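Local coordinates for protein O-methyltransferase family 2 (PDB 5I2H) that probably transfers a methyl group from S-adenosyl-L-methionine to hydroxyl groups of small molecules, and binds the flavone apigenin in the crystal, at residues F43-E48 with R58-S63; L51-L56 with V69-L74; I88-L93 with H97-S102; L33-A38 with A121-L126. All coordinates share one frame; numbering follows the deposited sequence.

Overall arrangement
Contacts 1 to 3 and segment 33-38 fall in the O-methyltransferase dimerisation family region, and contact 4 adds helix 117-128. Contacts 1 and 2 are the closest pair, with centres 8 Å apart, and both use helix 53-60. Contact 3 follows them in the chain and is tied to both: Asp44 OD1 lies 2.9 Å from Thr100 N, and Leu51 O lies 2.7 Å from Ile88 N. Contact 4 joins helix 26-39 to helix 117-128 and so spans the chain that holds the other three. Its centre is about 17 Å from that of contact 3. None of the eight segments includes a residue of the apigenin pocket, which is lined by Leu161, His273, Tyr317 and others.

Contact 1 of 4, residues F43-E48 with R58-S63; sequences FDILNE and RRLVLS
Ile45 makes the apolar part of this contact with both of its branches. CG2, anti to the backbone N, lies 3.7 Å from Arg59 CG, and the two side chains slide past each other in opposite directions. The other branch ends in CD1, which meets Leu60 CD2 at 3.8 Å. Leu60 is buried, while Arg59 is exposed, so Ile45 bridges inner and outer parts of the joint. With an alanine in place of Ile45, Leu60 CD2 would probably lose its neighbour here and the aliphatic part of Arg59 its support.

The contact joins helix 42-48 to the end of helix 53-60, within the HTH-related dimerisation family. Helix 53-60 closes in a Schellman motif, with Val61 at positive phi.

The polar part is loose. In one of its two conformers Arg59 bends at chi2 (79°) and chi3 (68°), which brings its guanidinium past Ile45 and near Glu48. Glu48 OE2 then stands at the guanidinium edge, 4.2 Å from Arg59 NH1, too far for a salt bridge. The carboxylate and guanidinium planes are 56° apart. Water 1 accepts from Arg59 NH2 at 3.0 Å and donates weakly to Glu48 OE1.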
loop_
_atom_site.group_PDB
_atom_site.type_symbol
_atom_site.label_atom_id
_atom_site.label_comp_id
_atom_site.label_asym_id
_atom_site.label_seq_id
_atom_site.Cartn_x
_atom_site.Cartn_y
_atom_site.Cartn_z
ATOM N N PHE A 43 -1.525 -13.044 15.472
ATOM C CA PHE A 43 -1.383 -12.172 16.639
ATOM C C PHE A 43 -1.960 -12.822 17.882
ATOM O O PHE A 43 -1.363 -12.742 18.960
ATOM C CB PHE A 43 -2.042 -10.831 16.346
ATOM C CG PHE A 43 -1.512 -10.203 15.085
ATOM C CD1 PHE A 43 -0.210 -9.716 15.048
ATOM C CD2 PHE A 43 -2.272 -10.200 13.925
ATOM C CE1 PHE A 43 0.318 -9.173 13.865
ATOM C CE2 PHE A 43 -1.749 -9.679 12.739
ATOM C CZ PHE A 43 -0.455 -9.153 12.719
ATOM N N ASP A 44 -3.080 -13.520 17.733
ATOM C CA ASP A 44 -3.622 -14.221 18.883
ATOM C C ASP A 44 -2.674 -15.325 19.338
ATOM O O ASP A 44 -2.547 -15.581 20.549
ATOM C CB ASP A 44 -5.007 -14.765 18.542
ATOM C CG ASP A 44 -6.040 -13.660 18.303
ATOM O OD1 ASP A 44 -6.025 -12.648 19.024
ATOM O OD2 ASP A 44 -6.856 -13.794 17.368
ATOM N N ILE A 45 -1.980 -15.973 18.397
ATOM C CA ILE A 45 -1.038 -17.021 18.778
ATOM C C ILE A 45 0.159 -16.426 19.513
ATOM O O ILE A 45 0.519 -16.864 20.613
ATOM C CB ILE A 45 -0.609 -17.824 17.542
ATOM C CG1 ILE A 45 -1.786 -18.673 17.060
ATOM C CG2 ILE A 45 0.629 -18.665 17.857
ATOM C CD1 ILE A 45 -1.555 -19.343 15.723
ATOM N N LEU A 46 0.780 -15.396 18.937
ATOM C CA LEU A 46 1.999 -14.885 19.546
ATOM C C LEU A 46 1.721 -14.105 20.826
ATOM O O LEU A 46 2.617 -13.980 21.677
ATOM C CB LEU A 46 2.763 -14.039 18.527
ATOM C CG LEU A 46 3.565 -14.867 17.509
ATOM C CD1 LEU A 46 4.021 -13.961 16.388
ATOM C CD2 LEU A 46 4.783 -15.517 18.142
ATOM N N ASN A 47 0.490 -13.617 20.999
ATOM C CA ASN A 47 0.124 -12.958 22.247
ATOM C C ASN A 47 0.299 -13.869 23.450
ATOM O O ASN A 47 0.582 -13.393 24.557
ATOM C CB ASN A 47 -1.315 -12.490 22.197
ATOM C CG ASN A 47 -1.720 -11.802 23.463
ATOM O OD1 ASN A 47 -2.665 -12.233 24.145
ATOM N ND2 ASN A 47 -0.965 -10.766 23.842
ATOM N N GLU A 48 0.102 -15.173 23.262
ATOM C CA GLU A 48 0.289 -16.116 24.353
ATOM C C GLU A 48 1.707 -16.094 24.878
ATOM O O GLU A 48 1.927 -16.197 26.090
ATOM C CB GLU A 48 -0.025 -17.527 23.888
ATOM C CG GLU A 48 -1.375 -17.710 23.316
ATOM C CD GLU A 48 -1.739 -19.187 23.276
ATOM O OE1 GLU A 48 -1.266 -19.921 24.175
ATOM O OE2 GLU A 48 -2.466 -19.602 22.345
ATOM N N ARG A 58 5.753 -24.320 12.873
ATOM C CA ARG A 58 4.946 -25.465 13.269
ATOM C C ARG A 58 3.536 -25.040 13.668
ATOM O O ARG A 58 2.552 -25.643 13.230
ATOM C CB ARG A 58 5.643 -26.235 14.398
ATOM N N ARG A 59 3.414 -23.983 14.477
ATOM C CA ARG A 59 2.094 -23.595 14.974
ATOM C C ARG A 59 1.214 -23.011 13.868
ATOM O O ARG A 59 -0.017 -23.120 13.927
ATOM C CB ARG A 59 2.246 -22.594 16.121
ATOM C CG ARG A 59 0.953 -22.254 16.835
ATOM C CD ARG A 59 0.528 -23.349 17.825
ATOM N NE ARG A 59 1.448 -23.428 18.961
ATOM C CZ ARG A 59 1.345 -22.697 20.071
ATOM N NH1 ARG A 59 0.341 -21.834 20.214
ATOM N NH2 ARG A 59 2.247 -22.827 21.040
ATOM N N LEU A 60 1.814 -22.370 12.864
ATOM C CA LEU A 60 1.056 -21.870 11.731
ATOM C C LEU A 60 0.904 -22.906 10.630
ATOM O O LEU A 60 0.152 -22.659 9.680
ATOM C CB LEU A 60 1.729 -20.620 11.150
ATOM C CG LEU A 60 1.831 -19.384 12.058
ATOM C CD1 LEU A 60 2.501 -18.215 11.340
ATOM C CD2 LEU A 60 0.436 -18.978 12.547
ATOM N N VAL A 61 1.615 -24.032 10.732
ATOM C CA VAL A 61 1.704 -25.090 9.722
ATOM C C VAL A 61 2.052 -24.480 8.360
ATOM O O VAL A 61 1.311 -24.609 7.376
ATOM C CB VAL A 61 0.440 -25.995 9.719
ATOM C CG1 VAL A 61 0.187 -26.496 11.112
ATOM C CG2 VAL A 61 -0.847 -25.331 9.239
ATOM N N LEU A 62 3.224 -23.850 8.294
ATOM C CA LEU A 62 3.709 -23.186 7.092
ATOM C C LEU A 62 5.136 -23.626 6.802
ATOM O O LEU A 62 5.881 -24.027 7.704
ATOM C CB LEU A 62 3.664 -21.640 7.224
ATOM C CG LEU A 62 2.323 -20.911 7.358
ATOM C CD1 LEU A 62 2.555 -19.396 7.560
ATOM C CD2 LEU A 62 1.441 -21.152 6.136
ATOM N N SER A 63 5.516 -23.538 5.534
ATOM C CA SER A 63 6.901 -23.779 5.152
ATOM C C SER A 63 7.809 -22.731 5.781
ATOM O O SER A 63 7.355 -21.687 6.255
ATOM C CB SER A 63 7.055 -23.751 3.628
ATOM O OG SER A 63 6.809 -22.442 3.112
HETATM O O HOH W 1 1.883 -20.463 22.811
#

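Contact 2 of 4, residues L51-L56 with V69-L74; sequences LSLDEL and VLVTGL
Leu53 and Val71 mark the nearest approach of the two backbones, with 8.5 Å between Leu53 CA and Val71 CA, so the helices meet through side chains alone. Val71 supplies one methyl group to both partners. Its CG2 is 3.6 Å from Leu56 CD2 and 4.2 Å from Leu53 CD1. Val71 CG1 takes the place anti to the backbone N (chi1 165°), which leaves CG2 beside that N and turned to the two leucines. Leu56 sets out toward helix 64-76, and its CD2 makes the touch. Leu53 starts off to one side, and its CD1 methyl then reaches over to Val71. Both leucines meet the valine at a slant. The shared surface is small, 103 Å², and no hydrogen bond crosses it.

The start of helix 53-60 is fixed by a capping box. Glu55 N donates to Ser52 OG at 2.9 Å. In return Ser52 N donates to Glu55 OE1 at 2.9 Å, with an N-H...O angle of 165°. The carboxylate oxygen is met on its anti side, 20° out of the carboxylate plane. This pair of bonds fixes the first turn, which carries Leu53 and Leu56.

Ile88 of strand 88-90 packs against Leu53, Leu56 and Val71, so the strand adds a third wall to the contact. Leu51 is joined to Ile88 by backbone hydrogen bonding. Leu70 and Leu74 of helix 64-76 pack on helix 26-39 and helix 42-48.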
loop_
_atom_site.group_PDB
_atom_site.type_symbol
_atom_site.label_atom_id
_atom_site.label_comp_id
_atom_site.label_asym_id
_atom_site.label_seq_id
_atom_site.Cartn_x
_atom_site.Cartn_y
_atom_site.Cartn_z
ATOM N N LEU A 51 7.692 -16.928 20.352
ATOM C CA LEU A 51 8.055 -18.220 19.782
ATOM C C LEU A 51 9.261 -18.084 18.871
ATOM O O LEU A 51 9.431 -17.069 18.191
ATOM C CB LEU A 51 6.931 -18.831 18.947
ATOM C CG LEU A 51 5.613 -19.118 19.619
ATOM C CD1 LEU A 51 4.629 -19.556 18.581
ATOM C CD2 LEU A 51 5.791 -20.223 20.718
ATOM N N SER A 52 10.067 -19.141 18.829
ATOM C CA SER A 52 11.102 -19.257 17.817
ATOM C C SER A 52 10.477 -19.368 16.432
ATOM O O SER A 52 9.300 -19.727 16.273
ATOM C CB SER A 52 11.963 -20.497 18.066
ATOM O OG SER A 52 11.300 -21.655 17.591
ATOM N N LEU A 53 11.288 -19.061 15.415
ATOM C CA LEU A 53 10.811 -19.194 14.043
ATOM C C LEU A 53 10.373 -20.624 13.762
ATOM O O LEU A 53 9.328 -20.855 13.142
ATOM C CB LEU A 53 11.897 -18.762 13.065
ATOM C CG LEU A 53 11.460 -18.769 11.607
ATOM C CD1 LEU A 53 10.602 -17.536 11.281
ATOM C CD2 LEU A 53 12.664 -18.862 10.708
ATOM N N ASP A 54 11.143 -21.601 14.243
ATOM C CA ASP A 54 10.753 -22.982 14.020
ATOM C C ASP A 54 9.441 -23.302 14.720
ATOM O O ASP A 54 8.579 -23.984 14.155
ATOM C CB ASP A 54 11.856 -23.923 14.488
ATOM C CG ASP A 54 11.916 -25.182 13.656
ATOM O OD1 ASP A 54 11.183 -26.152 13.981
ATOM O OD2 ASP A 54 12.670 -25.188 12.652
ATOM N N GLU A 55 9.269 -22.818 15.951
ATOM C CA GLU A 55 8.013 -23.031 16.668
ATOM C C GLU A 55 6.834 -22.381 15.955
ATOM O O GLU A 55 5.738 -22.951 15.893
ATOM C CB GLU A 55 8.135 -22.481 18.090
ATOM C CG GLU A 55 9.080 -23.300 18.977
ATOM C CD GLU A 55 9.363 -22.665 20.349
ATOM O OE1 GLU A 55 9.397 -21.414 20.476
ATOM O OE2 GLU A 55 9.560 -23.437 21.314
ATOM N N LEU A 56 7.028 -21.172 15.429
ATOM C CA LEU A 56 5.931 -20.502 14.742
ATOM C C LEU A 56 5.578 -21.212 13.445
ATOM O O LEU A 56 4.391 -21.380 13.139
ATOM C CB LEU A 56 6.290 -19.042 14.489
ATOM C CG LEU A 56 5.212 -18.161 13.881
ATOM C CD1 LEU A 56 4.025 -18.068 14.810
ATOM C CD2 LEU A 56 5.768 -16.775 13.607
ATOM N N VAL A 69 8.566 -15.002 4.978
ATOM C CA VAL A 69 8.051 -13.794 4.333
ATOM C C VAL A 69 6.953 -13.158 5.197
ATOM O O VAL A 69 6.822 -11.930 5.236
ATOM C CB VAL A 69 7.558 -14.026 2.883
ATOM C CG1 VAL A 69 8.654 -14.694 2.038
ATOM C CG2 VAL A 69 6.294 -14.830 2.805
ATOM N N LEU A 70 6.170 -13.977 5.906
ATOM C CA LEU A 70 5.122 -13.463 6.783
ATOM C C LEU A 70 5.736 -12.714 7.955
ATOM O O LEU A 70 5.324 -11.588 8.272
ATOM C CB LEU A 70 4.240 -14.627 7.263
ATOM C CG LEU A 70 3.117 -14.215 8.219
ATOM C CD1 LEU A 70 1.815 -14.981 7.963
ATOM C CD2 LEU A 70 3.548 -14.474 9.631
ATOM N N VAL A 71 6.742 -13.318 8.596
ATOM C CA VAL A 71 7.364 -12.682 9.753
ATOM C C VAL A 71 8.087 -11.412 9.339
ATOM O O VAL A 71 7.994 -10.375 10.021
ATOM C CB VAL A 71 8.306 -13.664 10.473
ATOM C CG1 VAL A 71 9.232 -12.908 11.457
ATOM C CG2 VAL A 71 7.488 -14.728 11.201
ATOM N N THR A 72 8.840 -11.468 8.234
ATOM C CA THR A 72 9.528 -10.274 7.759
ATOM C C THR A 72 8.546 -9.148 7.451
ATOM O O THR A 72 8.782 -7.987 7.822
ATOM C CB THR A 72 10.380 -10.627 6.532
ATOM O OG1 THR A 72 11.430 -11.495 6.968
ATOM C CG2 THR A 72 10.980 -9.391 5.851
ATOM N N GLY A 73 7.431 -9.463 6.794
ATOM C CA GLY A 73 6.450 -8.417 6.500
ATOM C C GLY A 73 5.876 -7.782 7.759
ATOM O O GLY A 73 5.753 -6.546 7.870
ATOM N N LEU A 74 5.516 -8.616 8.732
ATOM C CA LEU A 74 4.908 -8.071 9.936
ATOM C C LEU A 74 5.936 -7.347 10.799
ATOM O O LEU A 74 5.596 -6.344 11.430
ATOM C CB LEU A 74 4.202 -9.181 10.742
ATOM C CG LEU A 74 3.042 -9.858 9.993
ATOM C CD1 LEU A 74 2.527 -11.087 10.767
ATOM C CD2 LEU A 74 1.910 -8.868 9.672
#

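Contact 3 of 4, residues I88-L93 with H97-S102; sequences IDLTPL and HLVTTS
The short helix 92-97 of the dimerisation region links the two segments, and Leu93 and His97 meet one turn apart along it. Leu93 O accepts from His97 N at 3.1 Å. The bond is weak, with an N-H...O angle of 132°. The same carbonyl oxygen lies 3.2 Å from His97 CD2, oblique to the ring. Leu93 CD1 also approaches the ring and comes within 3.7 Å of His97 CD2. Leu93 CG is anti to its backbone N (chi1 -177°), and this brings the methyl to the imidazole although the CB itself points away. The two side chains cross at about a right angle.

Both ring nitrogens of His97 have partners. ND1 bonds to Phe104 O, and NE2 bonds to Thr15 OG1 of the second subunit. These two bonds fix the ring's rotation, and the second ties it to the dimer interface.

A separate apolar contact joins the strand to the loop. Leu90 CD1 lies 3.8 Å from Val99 CG2. Both side chains set out toward the other segment and meet at a slant. Val99 also opens a type I beta turn that runs to Ser102, with Ser102 N bonded to Val99 O at 3.2 Å.

Strand 80-82 pairs antiparallel with strand 88-90. Leu90 packs on Phe43, Leu46 and Asn47 of helix 42-48, and Val99 touches Asp44 of the same helix.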
loop_
_atom_site.group_PDB
_atom_site.type_symbol
_atom_site.label_atom_id
_atom_site.label_comp_id
_atom_site.label_asym_id
_atom_site.label_seq_id
_atom_site.Cartn_x
_atom_site.Cartn_y
_atom_site.Cartn_z
ATOM N N ILE A 88 10.406 -14.566 18.336
ATOM C CA ILE A 88 9.517 -13.615 17.669
ATOM C C ILE A 88 8.403 -13.248 18.645
ATOM O O ILE A 88 7.744 -14.137 19.201
ATOM C CB ILE A 88 8.941 -14.204 16.371
ATOM C CG1 ILE A 88 10.073 -14.641 15.419
ATOM C CG2 ILE A 88 7.994 -13.200 15.691
ATOM C CD1 ILE A 88 9.651 -15.700 14.429
ATOM N N ASP A 89 8.183 -11.951 18.845
ATOM C CA ASP A 89 7.159 -11.466 19.775
ATOM C C ASP A 89 6.308 -10.363 19.145
ATOM O O ASP A 89 6.690 -9.745 18.154
ATOM C CB ASP A 89 7.802 -10.941 21.062
ATOM C CG ASP A 89 6.833 -10.879 22.235
ATOM O OD1 ASP A 89 5.661 -11.345 22.117
ATOM O OD2 ASP A 89 7.263 -10.366 23.284
ATOM N N LEU A 90 5.154 -10.090 19.759
ATOM C CA LEU A 90 4.374 -8.922 19.356
ATOM C C LEU A 90 5.034 -7.647 19.855
ATOM O O LEU A 90 5.658 -7.630 20.918
ATOM C CB LEU A 90 2.952 -8.984 19.919
ATOM C CG LEU A 90 2.108 -10.189 19.548
ATOM C CD1 LEU A 90 0.689 -10.033 20.148
ATOM C CD2 LEU A 90 2.057 -10.338 18.019
ATOM N N THR A 91 4.870 -6.557 19.083
ATOM C CA THR A 91 5.087 -5.223 19.612
ATOM C C THR A 91 3.827 -4.756 20.340
ATOM O O THR A 91 2.739 -5.299 20.136
ATOM C CB THR A 91 5.399 -4.231 18.496
ATOM O OG1 THR A 91 4.243 -4.167 17.671
ATOM C CG2 THR A 91 6.601 -4.697 17.645
ATOM N N PRO A 92 3.947 -3.730 21.177
ATOM C CA PRO A 92 2.743 -3.196 21.822
ATOM C C PRO A 92 1.677 -2.792 20.830
ATOM O O PRO A 92 0.489 -3.009 21.085
ATOM C CB PRO A 92 3.278 -1.992 22.617
ATOM C CG PRO A 92 4.697 -2.371 22.934
ATOM C CD PRO A 92 5.186 -3.166 21.743
ATOM N N LEU A 93 2.076 -2.238 19.684
ATOM C CA LEU A 93 1.099 -1.837 18.684
ATOM C C LEU A 93 0.228 -3.019 18.251
ATOM O O LEU A 93 -0.997 -2.901 18.201
ATOM C CB LEU A 93 1.823 -1.211 17.498
ATOM C CG LEU A 93 0.988 -0.665 16.357
ATOM C CD1 LEU A 93 0.291 0.595 16.846
ATOM C CD2 LEU A 93 1.889 -0.384 15.131
ATOM N N HIS A 97 -3.806 -3.711 19.360
ATOM C CA HIS A 97 -4.759 -3.439 18.297
ATOM C C HIS A 97 -5.059 -4.619 17.384
ATOM O O HIS A 97 -6.004 -4.529 16.599
ATOM C CB HIS A 97 -4.273 -2.234 17.474
ATOM C CG HIS A 97 -3.984 -1.048 18.335
ATOM N ND1 HIS A 97 -4.954 -0.453 19.110
ATOM C CD2 HIS A 97 -2.838 -0.358 18.564
ATOM C CE1 HIS A 97 -4.412 0.547 19.791
ATOM N NE2 HIS A 97 -3.131 0.625 19.480
ATOM N N LEU A 98 -4.299 -5.708 17.442
ATOM C CA LEU A 98 -4.562 -6.828 16.540
ATOM C C LEU A 98 -4.832 -8.138 17.274
ATOM O O LEU A 98 -4.984 -9.173 16.625
ATOM C CB LEU A 98 -3.403 -6.981 15.535
ATOM C CG LEU A 98 -3.301 -5.717 14.633
ATOM C CD1 LEU A 98 -1.966 -5.570 13.748
ATOM C CD2 LEU A 98 -4.534 -5.566 13.744
ATOM N N VAL A 99 -4.905 -8.115 18.594
ATOM C CA VAL A 99 -5.327 -9.261 19.403
ATOM C C VAL A 99 -6.821 -9.118 19.661
ATOM O O VAL A 99 -7.296 -8.032 20.033
ATOM C CB VAL A 99 -4.518 -9.321 20.707
ATOM C CG1 VAL A 99 -5.071 -10.382 21.652
ATOM C CG2 VAL A 99 -3.049 -9.623 20.417
ATOM N N THR A 100 -7.580 -10.213 19.459
ATOM C CA THR A 100 -9.048 -10.131 19.430
ATOM C C THR A 100 -9.672 -9.776 20.780
ATOM O O THR A 100 -10.806 -9.280 20.810
ATOM C CB THR A 100 -9.693 -11.445 18.925
ATOM O OG1 THR A 100 -9.358 -12.561 19.778
ATOM C CG2 THR A 100 -9.295 -11.737 17.476
ATOM N N THR A 101 -8.991 -10.031 21.893
ATOM C CA THR A 101 -9.561 -9.737 23.200
ATOM C C THR A 101 -9.038 -8.428 23.774
ATOM O O THR A 101 -9.382 -8.070 24.905
ATOM C CB THR A 101 -9.303 -10.890 24.175
ATOM O OG1 THR A 101 -7.934 -11.262 24.082
ATOM C CG2 THR A 101 -10.142 -12.103 23.787
ATOM N N SER A 102 -8.264 -7.697 23.012
ATOM C CA SER A 102 -7.869 -6.375 23.462
ATOM C C SER A 102 -9.029 -5.394 23.310
ATOM O O SER A 102 -9.698 -5.374 22.273
ATOM C CB SER A 102 -6.681 -5.842 22.648
ATOM O OG SER A 102 -6.443 -4.473 23.001
#

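Contact 4 of 4, residues L33-A38 with A121-L126; sequences LAASVA and ALVERL
Ala35 is the one residue of 33-38 that carries this contact, and it meets Leu122 and Val123 in turn. Along 121-126, Leu122 comes first. It points toward the other helix, and its CD2 methyl lies 4.4 Å from Ala35 CB. That is a light touch. Beyond it, Leu122 packs on Ser323 of helix 312-324.

Val123 makes the main contact. Its CG2 methyl is 3.6 Å from Ala35 CB and 3.9 Å from Ala35 CA, so it rests on the backbone as well as on the methyl. The valine's CG1 stands anti to the backbone N (chi1 171°), and CG2, beside that N, is the branch that faces Ala35. The backbones are close here: Ala35 CA and Val123 CA are 5.9 Å apart. The small alanine side chain allows this approach, since only one methyl group has to fit between the helix and the valine.

Leu126 again points toward helix 26-39 but adds little surface there. It packs instead on Ala66 and Val69 of helix 64-76 and on Phe322 of helix 312-324.

No hydrogen bond crosses between the segments, and 114 Å² is buried. The arrangement is a close helix-helix packing in which a small alanine lets the backbones approach. It joins helix 26-39 to helix 117-128, itself in touch with helix 312-324, where the apigenin-pocket residues Tyr317 and Leu324 lie.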
loop_
_atom_site.group_PDB
_atom_site.type_symbol
_atom_site.label_atom_id
_atom_site.label_comp_id
_atom_site.label_asym_id
_atom_site.label_seq_id
_atom_site.Cartn_x
_atom_site.Cartn_y
_atom_site.Cartn_z
ATOM N N LEU A 33 -1.935 -8.141 6.197
ATOM C CA LEU A 33 -2.697 -7.809 7.407
ATOM C C LEU A 33 -3.939 -8.677 7.515
ATOM O O LEU A 33 -4.188 -9.296 8.564
ATOM C CB LEU A 33 -3.081 -6.316 7.419
ATOM C CG LEU A 33 -1.925 -5.412 7.831
ATOM C CD1 LEU A 33 -2.278 -3.964 7.477
ATOM C CD2 LEU A 33 -1.578 -5.568 9.319
ATOM N N ALA A 34 -4.734 -8.740 6.433
ATOM C CA ALA A 34 -5.967 -9.529 6.470
ATOM C C ALA A 34 -5.668 -11.017 6.623
ATOM O O ALA A 34 -6.371 -11.720 7.366
ATOM C CB ALA A 34 -6.816 -9.262 5.213
ATOM N N ALA A 35 -4.659 -11.528 5.909
ATOM C CA ALA A 35 -4.277 -12.939 6.070
ATOM C C ALA A 35 -3.876 -13.230 7.512
ATOM O O ALA A 35 -4.262 -14.258 8.084
ATOM C CB ALA A 35 -3.124 -13.288 5.118
ATOM N N SER A 36 -3.100 -12.330 8.121
ATOM C CA SER A 36 -2.542 -12.606 9.443
ATOM C C SER A 36 -3.595 -12.491 10.532
ATOM O O SER A 36 -3.587 -13.280 11.496
ATOM C CB SER A 36 -1.396 -11.647 9.717
ATOM O OG SER A 36 -0.402 -11.852 8.745
ATOM N N VAL A 37 -4.501 -11.517 10.414
ATOM C CA VAL A 37 -5.552 -11.356 11.422
ATOM C C VAL A 37 -6.631 -12.412 11.254
ATOM O O VAL A 37 -7.010 -13.107 12.219
ATOM C CB VAL A 37 -6.164 -9.940 11.331
ATOM C CG1 VAL A 37 -7.455 -9.827 12.193
ATOM C CG2 VAL A 37 -5.155 -8.891 11.707
ATOM N N ALA A 38 -7.177 -12.531 10.034
ATOM C CA ALA A 38 -8.444 -13.242 9.870
ATOM C C ALA A 38 -8.294 -14.707 9.496
ATOM O O ALA A 38 -9.228 -15.483 9.731
ATOM C CB ALA A 38 -9.310 -12.549 8.818
ATOM N N ALA A 121 -5.885 -15.214 -2.267
ATOM C CA ALA A 121 -4.762 -15.702 -3.062
ATOM C C ALA A 121 -3.503 -15.792 -2.216
ATOM O O ALA A 121 -2.744 -16.768 -2.306
ATOM C CB ALA A 121 -4.529 -14.792 -4.270
ATOM N N LEU A 122 -3.250 -14.768 -1.395
ATOM C CA LEU A 122 -2.035 -14.797 -0.596
ATOM C C LEU A 122 -2.113 -15.895 0.448
ATOM O O LEU A 122 -1.113 -16.584 0.689
ATOM C CB LEU A 122 -1.780 -13.432 0.043
ATOM C CG LEU A 122 -0.580 -13.386 1.001
ATOM C CD1 LEU A 122 0.713 -13.612 0.255
ATOM C CD2 LEU A 122 -0.516 -12.054 1.782
ATOM N N VAL A 123 -3.298 -16.098 1.051
ATOM C CA VAL A 123 -3.463 -17.180 2.024
ATOM C C VAL A 123 -3.196 -18.523 1.371
ATOM O O VAL A 123 -2.498 -19.377 1.932
ATOM C CB VAL A 123 -4.861 -17.146 2.667
ATOM C CG1 VAL A 123 -5.083 -18.410 3.513
ATOM C CG2 VAL A 123 -4.984 -15.902 3.573
ATOM N N GLU A 124 -3.780 -18.743 0.195
ATOM C CA GLU A 124 -3.568 -20.004 -0.512
ATOM C C GLU A 124 -2.096 -20.230 -0.832
ATOM O O GLU A 124 -1.587 -21.352 -0.676
ATOM C CB GLU A 124 -4.405 -20.036 -1.789
ATOM C CG GLU A 124 -4.180 -21.293 -2.611
ATOM C CD GLU A 124 -4.532 -22.590 -1.857
ATOM O OE1 GLU A 124 -5.409 -22.561 -0.956
ATOM O OE2 GLU A 124 -3.923 -23.643 -2.176
ATOM N N ARG A 125 -1.409 -19.184 -1.328
ATOM C CA ARG A 125 0.028 -19.267 -1.581
ATOM C C ARG A 125 0.781 -19.660 -0.321
ATOM O O ARG A 125 1.614 -20.575 -0.339
ATOM C CB ARG A 125 0.574 -17.929 -2.100
ATOM C CG ARG A 125 0.095 -17.471 -3.474
ATOM C CD ARG A 125 0.349 -18.496 -4.598
ATOM N NE ARG A 125 -0.771 -19.423 -4.777
ATOM C CZ ARG A 125 -1.973 -19.080 -5.241
ATOM N NH1 ARG A 125 -2.231 -17.822 -5.581
ATOM N NH2 ARG A 125 -2.923 -20.002 -5.368
ATOM N N LEU A 126 0.517 -18.953 0.784
ATOM C CA LEU A 126 1.223 -19.224 2.037
ATOM C C LEU A 126 0.986 -20.660 2.484
ATOM O O LEU A 126 1.930 -21.381 2.833
ATOM C CB LEU A 126 0.781 -18.249 3.137
ATOM C CG LEU A 126 1.233 -16.776 3.020
ATOM C CD1 LEU A 126 0.414 -15.883 3.964
ATOM C CD2 LEU A 126 2.721 -16.605 3.316
#